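PDB 3DSQ: pyrrolysyl-tRNA synthetase, which probably attaches pyrrolysine to its cognate tRNA at the expense of ATP, as a homodimeric class II aminoacyl-tRNA synthetase. Local coordinates for residues K225-H238 / P249-I263. Numbering follows the deposited sequence.
Sequences KGDLELASGAMGPH and PWVGLGFGLERLLMI
Trp-250 lays its indole flat over the backbone of Gly-236 where strands 228-236 and 250-256 run antiparallel in the mixed sheet of the class II synthetase core. The second strand leads directly into helix 257-265, and together they make the strand-helix unit of motif 3 in this class. A chi1 of 59°, with CG between the backbone N and carbonyl carbon, swings the ring across the neighbouring strand. Gly-236 CA then sits 3.5 Å from the centroid of the five-membered ring of Trp-250, a CH-pi contact over the face; any CB here would run into its NE1, hence glycine. At the far end of the six-membered ring the small Ala-234 CB lies 3.8 Å from Trp-250 CH2, while Trp-250 NE1 donates a hydrogen bond to Asp-241 OD1. Trimming Trp-250 to an alanine is likely to uncover Gly-236 and leave Asp-241 without this donor. Between the strands, Ala-234 N donates to Gly-252 O at 2.8 Å, and Ser-232 and Gly-254 exchange a pair of bonds. On the opposite face of the sheet from Trp-250, Ala-231 points CB at the face of the Phe-255 ring, 3.5 Å from its centroid; Phe-255 also packs against helix 187-201. Beyond the classic bulge that Leu-230 and Ala-231 make opposite Val-223 of strand 219-225, the helix takes over: Leu-230 crosses Leu-260 at about a right angle and meets Ile-263, branched aliphatics suited to an apolar seam. Arg-259, extended from CG to NE, brings its guanidinium face over Glu-229 O. Its salt bridge with Glu-229 is purely electrostatic: Glu-229 OE1 lies 3.6 Å from Arg-259 NH1, well out of the guanidinium plane.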
loop_
_atom_site.group_PDB
_atom_site.type_symbol
_atom_site.label_atom_id
_atom_site.label_comp_id
_atom_site.label_asym_id
_atom_site.label_seq_id
_atom_site.Cartn_x
_atom_site.Cartn_y
_atom_site.Cartn_z
ATOM N N LYS B 225 21.440 13.190 5.770
ATOM C CA LYS B 225 22.149 12.901 7.005
ATOM C C LYS B 225 23.529 12.534 6.485
ATOM O O LYS B 225 23.710 11.471 5.887
ATOM C CB LYS B 225 21.516 11.711 7.732
ATOM C CG LYS B 225 22.118 11.424 9.101
ATOM C CD LYS B 225 21.451 10.223 9.749
ATOM C CE LYS B 225 22.096 9.876 11.087
ATOM N NZ LYS B 225 21.447 8.697 11.727
ATOM N N GLY B 226 24.498 13.421 6.689
ATOM C CA GLY B 226 25.831 13.157 6.179
ATOM C C GLY B 226 25.728 13.074 4.666
ATOM O O GLY B 226 25.105 13.932 4.042
ATOM N N ASP B 227 26.322 12.041 4.075
ATOM C CA ASP B 227 26.284 11.849 2.628
ATOM C C ASP B 227 25.075 10.975 2.277
ATOM O O ASP B 227 25.056 10.288 1.258
ATOM C CB ASP B 227 27.585 11.174 2.163
ATOM C CG ASP B 227 27.701 11.084 0.643
ATOM O OD1 ASP B 227 26.967 10.282 0.025
ATOM O OD2 ASP B 227 28.532 11.819 0.064
ATOM N N LEU B 228 24.057 11.011 3.126
ATOM C CA LEU B 228 22.871 10.200 2.903
ATOM C C LEU B 228 21.625 11.026 2.610
ATOM O O LEU B 228 21.188 11.817 3.443
ATOM C CB LEU B 228 22.618 9.314 4.123
ATOM C CG LEU B 228 23.744 8.353 4.515
ATOM C CD1 LEU B 228 23.391 7.646 5.817
ATOM C CD2 LEU B 228 23.965 7.345 3.399
ATOM N N GLU B 229 21.051 10.831 1.427
ATOM C CA GLU B 229 19.839 11.552 1.052
ATOM C C GLU B 229 18.623 10.893 1.680
ATOM O O GLU B 229 18.414 9.688 1.533
ATOM C CB GLU B 229 19.647 11.573 -0.465
ATOM C CG GLU B 229 18.370 12.301 -0.884
ATOM C CD GLU B 229 18.129 12.264 -2.380
ATOM O OE1 GLU B 229 18.057 11.152 -2.946
ATOM O OE2 GLU B 229 18.007 13.348 -2.989
ATOM N N LEU B 230 17.821 11.692 2.371
ATOM C CA LEU B 230 16.618 11.189 3.017
ATOM C C LEU B 230 15.352 11.656 2.304
ATOM O O LEU B 230 14.285 11.065 2.473
ATOM C CB LEU B 230 16.586 11.641 4.481
ATOM C CG LEU B 230 17.380 10.782 5.475
ATOM C CD1 LEU B 230 18.762 10.450 4.920
ATOM C CD2 LEU B 230 17.487 11.524 6.797
ATOM N N ALA B 231 15.474 12.711 1.505
ATOM C CA ALA B 231 14.319 13.248 0.800
ATOM C C ALA B 231 14.674 14.371 -0.163
ATOM O O ALA B 231 15.692 15.048 -0.009
ATOM C CB ALA B 231 13.289 13.749 1.807
ATOM N N SER B 232 13.812 14.561 -1.157
ATOM C CA SER B 232 13.999 15.609 -2.150
ATOM C C SER B 232 12.727 16.439 -2.292
ATOM O O SER B 232 11.646 15.901 -2.509
ATOM C CB SER B 232 14.373 14.997 -3.495
ATOM O OG SER B 232 15.605 14.310 -3.394
ATOM N N GLY B 233 12.870 17.753 -2.153
ATOM C CA GLY B 233 11.731 18.646 -2.271
ATOM C C GLY B 233 11.853 19.526 -3.499
ATOM O O GLY B 233 12.959 19.847 -3.922
ATOM N N ALA B 234 10.720 19.902 -4.081
ATOM C CA ALA B 234 10.714 20.754 -5.265
ATOM C C ALA B 234 9.909 22.012 -4.955
ATOM O O ALA B 234 9.313 22.126 -3.885
ATOM C CB ALA B 234 10.125 20.004 -6.465
ATOM N N MET B 235 9.862 22.938 -5.907
ATOM C CA MET B 235 9.195 24.212 -5.690
ATOM C C MET B 235 8.508 24.778 -6.936
ATOM O O MET B 235 9.014 24.647 -8.047
ATOM C CB MET B 235 10.264 25.188 -5.199
ATOM C CG MET B 235 9.806 26.509 -4.651
ATOM S SD MET B 235 11.276 27.445 -4.142
ATOM C CE MET B 235 11.665 26.642 -2.581
ATOM N N GLY B 236 7.359 25.414 -6.738
ATOM C CA GLY B 236 6.640 26.029 -7.840
ATOM C C GLY B 236 6.552 27.538 -7.634
ATOM O O GLY B 236 6.663 28.007 -6.501
ATOM N N PRO B 237 6.336 28.333 -8.697
ATOM C CA PRO B 237 6.164 27.938 -10.100
ATOM C C PRO B 237 7.321 27.110 -10.636
ATOM O O PRO B 237 8.488 27.457 -10.463
ATOM C CB PRO B 237 6.029 29.277 -10.820
ATOM C CG PRO B 237 5.398 30.154 -9.770
ATOM C CD PRO B 237 6.203 29.793 -8.552
ATOM N N HIS B 238 6.968 26.013 -11.293
ATOM C CA HIS B 238 7.930 25.080 -11.871
ATOM C C HIS B 238 7.702 25.009 -13.381
ATOM O O HIS B 238 6.661 25.424 -13.874
ATOM C CB HIS B 238 7.721 23.699 -11.228
ATOM C CG HIS B 238 8.713 22.662 -11.654
ATOM N ND1 HIS B 238 8.765 22.162 -12.939
ATOM C CD2 HIS B 238 9.686 22.023 -10.962
ATOM C CE1 HIS B 238 9.728 21.260 -13.019
ATOM N NE2 HIS B 238 10.301 21.156 -11.834
ATOM N N PRO B 249 1.971 29.208 -6.438
ATOM C CA PRO B 249 3.252 28.744 -5.907
ATOM C C PRO B 249 2.956 27.484 -5.104
ATOM O O PRO B 249 1.827 27.293 -4.660
ATOM C CB PRO B 249 3.691 29.894 -5.009
ATOM C CG PRO B 249 3.075 31.084 -5.664
ATOM C CD PRO B 249 1.693 30.587 -6.007
ATOM N N TRP B 250 3.953 26.626 -4.920
ATOM C CA TRP B 250 3.747 25.404 -4.146
ATOM C C TRP B 250 5.059 24.788 -3.705
ATOM O O TRP B 250 6.124 25.152 -4.189
ATOM C CB TRP B 250 2.969 24.356 -4.960
ATOM C CG TRP B 250 3.649 23.957 -6.260
ATOM C CD1 TRP B 250 3.375 24.438 -7.508
ATOM C CD2 TRP B 250 4.713 23.011 -6.423
ATOM N NE1 TRP B 250 4.197 23.849 -8.440
ATOM C CE2 TRP B 250 5.031 22.971 -7.800
ATOM C CE3 TRP B 250 5.431 22.191 -5.539
ATOM C CZ2 TRP B 250 6.037 22.143 -8.319
ATOM C CZ3 TRP B 250 6.434 21.365 -6.056
ATOM C CH2 TRP B 250 6.724 21.352 -7.437
ATOM N N VAL B 251 4.968 23.850 -2.771
ATOM C CA VAL B 251 6.137 23.138 -2.291
ATOM C C VAL B 251 5.740 21.688 -2.128
ATOM O O VAL B 251 4.594 21.377 -1.816
ATOM C CB VAL B 251 6.653 23.678 -0.937
ATOM C CG1 VAL B 251 7.175 25.105 -1.116
ATOM C CG2 VAL B 251 5.550 23.617 0.111
ATOM N N GLY B 252 6.695 20.799 -2.363
ATOM C CA GLY B 252 6.434 19.385 -2.227
ATOM C C GLY B 252 7.714 18.700 -1.807
ATOM O O GLY B 252 8.798 19.040 -2.282
ATOM N N LEU B 253 7.586 17.728 -0.917
ATOM C CA LEU B 253 8.739 16.999 -0.427
ATOM C C LEU B 253 8.417 15.517 -0.519
ATOM O O LEU B 253 7.332 15.091 -0.121
ATOM C CB LEU B 253 9.015 17.402 1.027
ATOM C CG LEU B 253 10.332 17.008 1.696
ATOM C CD1 LEU B 253 11.511 17.602 0.946
ATOM C CD2 LEU B 253 10.323 17.512 3.146
ATOM N N GLY B 254 9.354 14.740 -1.057
ATOM C CA GLY B 254 9.141 13.310 -1.172
ATOM C C GLY B 254 10.181 12.469 -0.457
ATOM O O GLY B 254 11.374 12.743 -0.547
ATOM N N PHE B 255 9.725 11.430 0.242
ATOM C CA PHE B 255 10.614 10.534 0.979
ATOM C C PHE B 255 10.472 9.067 0.559
ATOM O O PHE B 255 9.394 8.612 0.182
ATOM C CB PHE B 255 10.324 10.573 2.491
ATOM C CG PHE B 255 10.398 11.941 3.120
ATOM C CD1 PHE B 255 9.492 12.941 2.778
ATOM C CD2 PHE B 255 11.329 12.200 4.129
ATOM C CE1 PHE B 255 9.501 14.176 3.438
ATOM C CE2 PHE B 255 11.347 13.434 4.794
ATOM C CZ PHE B 255 10.426 14.420 4.445
ATOM N N GLY B 256 11.575 8.332 0.647
ATOM C CA GLY B 256 11.551 6.903 0.384
ATOM C C GLY B 256 11.526 6.319 1.790
ATOM O O GLY B 256 12.496 6.459 2.509
ATOM N N LEU B 257 10.426 5.689 2.199
ATOM C CA LEU B 257 10.334 5.165 3.562
ATOM C C LEU B 257 11.265 4.004 3.906
ATOM O O LEU B 257 11.797 3.954 5.024
ATOM C CB LEU B 257 8.881 4.787 3.897
ATOM C CG LEU B 257 7.876 5.938 3.797
ATOM C CD1 LEU B 257 6.564 5.521 4.432
ATOM C CD2 LEU B 257 8.424 7.193 4.492
ATOM N N GLU B 258 11.460 3.068 2.976
ATOM C CA GLU B 258 12.358 1.951 3.254
ATOM C C GLU B 258 13.758 2.510 3.446
ATOM O O GLU B 258 14.498 2.077 4.333
ATOM C CB GLU B 258 12.374 0.916 2.112
ATOM C CG GLU B 258 11.071 0.133 1.903
ATOM C CD GLU B 258 10.050 0.904 1.090
ATOM O OE1 GLU B 258 10.392 2.006 0.613
ATOM O OE2 GLU B 258 8.911 0.413 0.920
ATOM N N ARG B 259 14.120 3.485 2.622
ATOM C CA ARG B 259 15.437 4.085 2.731
ATOM C C ARG B 259 15.562 4.843 4.057
ATOM O O ARG B 259 16.611 4.822 4.693
ATOM C CB ARG B 259 15.696 5.022 1.551
ATOM C CG ARG B 259 17.060 5.665 1.602
ATOM C CD ARG B 259 17.389 6.430 0.332
ATOM N NE ARG B 259 18.680 7.104 0.461
ATOM C CZ ARG B 259 19.289 7.763 -0.521
ATOM N NH1 ARG B 259 18.726 7.844 -1.720
ATOM N NH2 ARG B 259 20.465 8.342 -0.299
ATOM N N LEU B 260 14.492 5.517 4.463
ATOM C CA LEU B 260 14.498 6.240 5.728
ATOM C C LEU B 260 14.738 5.229 6.836
ATOM O O LEU B 260 15.607 5.418 7.682
ATOM C CB LEU B 260 13.153 6.931 5.985
ATOM C CG LEU B 260 12.859 8.355 5.498
ATOM C CD1 LEU B 260 11.630 8.862 6.250
ATOM C CD2 LEU B 260 14.030 9.291 5.774
ATOM N N LEU B 261 13.960 4.148 6.819
ATOM C CA LEU B 261 14.089 3.103 7.829
ATOM C C LEU B 261 15.480 2.500 7.885
ATOM O O LEU B 261 16.018 2.270 8.975
ATOM C CB LEU B 261 13.063 1.987 7.588
ATOM C CG LEU B 261 11.631 2.346 7.982
ATOM C CD1 LEU B 261 10.705 1.237 7.575
ATOM C CD2 LEU B 261 11.546 2.603 9.491
ATOM N N MET B 262 16.064 2.231 6.720
ATOM C CA MET B 262 17.398 1.651 6.683
ATOM C C MET B 262 18.414 2.578 7.359
ATOM O O MET B 262 19.302 2.133 8.092
ATOM C CB MET B 262 17.826 1.392 5.238
ATOM C CG MET B 262 19.316 1.112 5.086
ATOM S SD MET B 262 19.754 0.672 3.381
ATOM C CE MET B 262 19.569 2.253 2.587
ATOM N N ILE B 263 18.271 3.870 7.093
ATOM C CA ILE B 263 19.160 4.883 7.635
ATOM C C ILE B 263 18.947 5.084 9.142
ATOM O O ILE B 263 19.904 5.161 9.897
ATOM C CB ILE B 263 18.972 6.202 6.851
ATOM C CG1 ILE B 263 19.485 5.993 5.419
ATOM C CG2 ILE B 263 19.685 7.347 7.541
ATOM C CD1 ILE B 263 19.148 7.111 4.447
#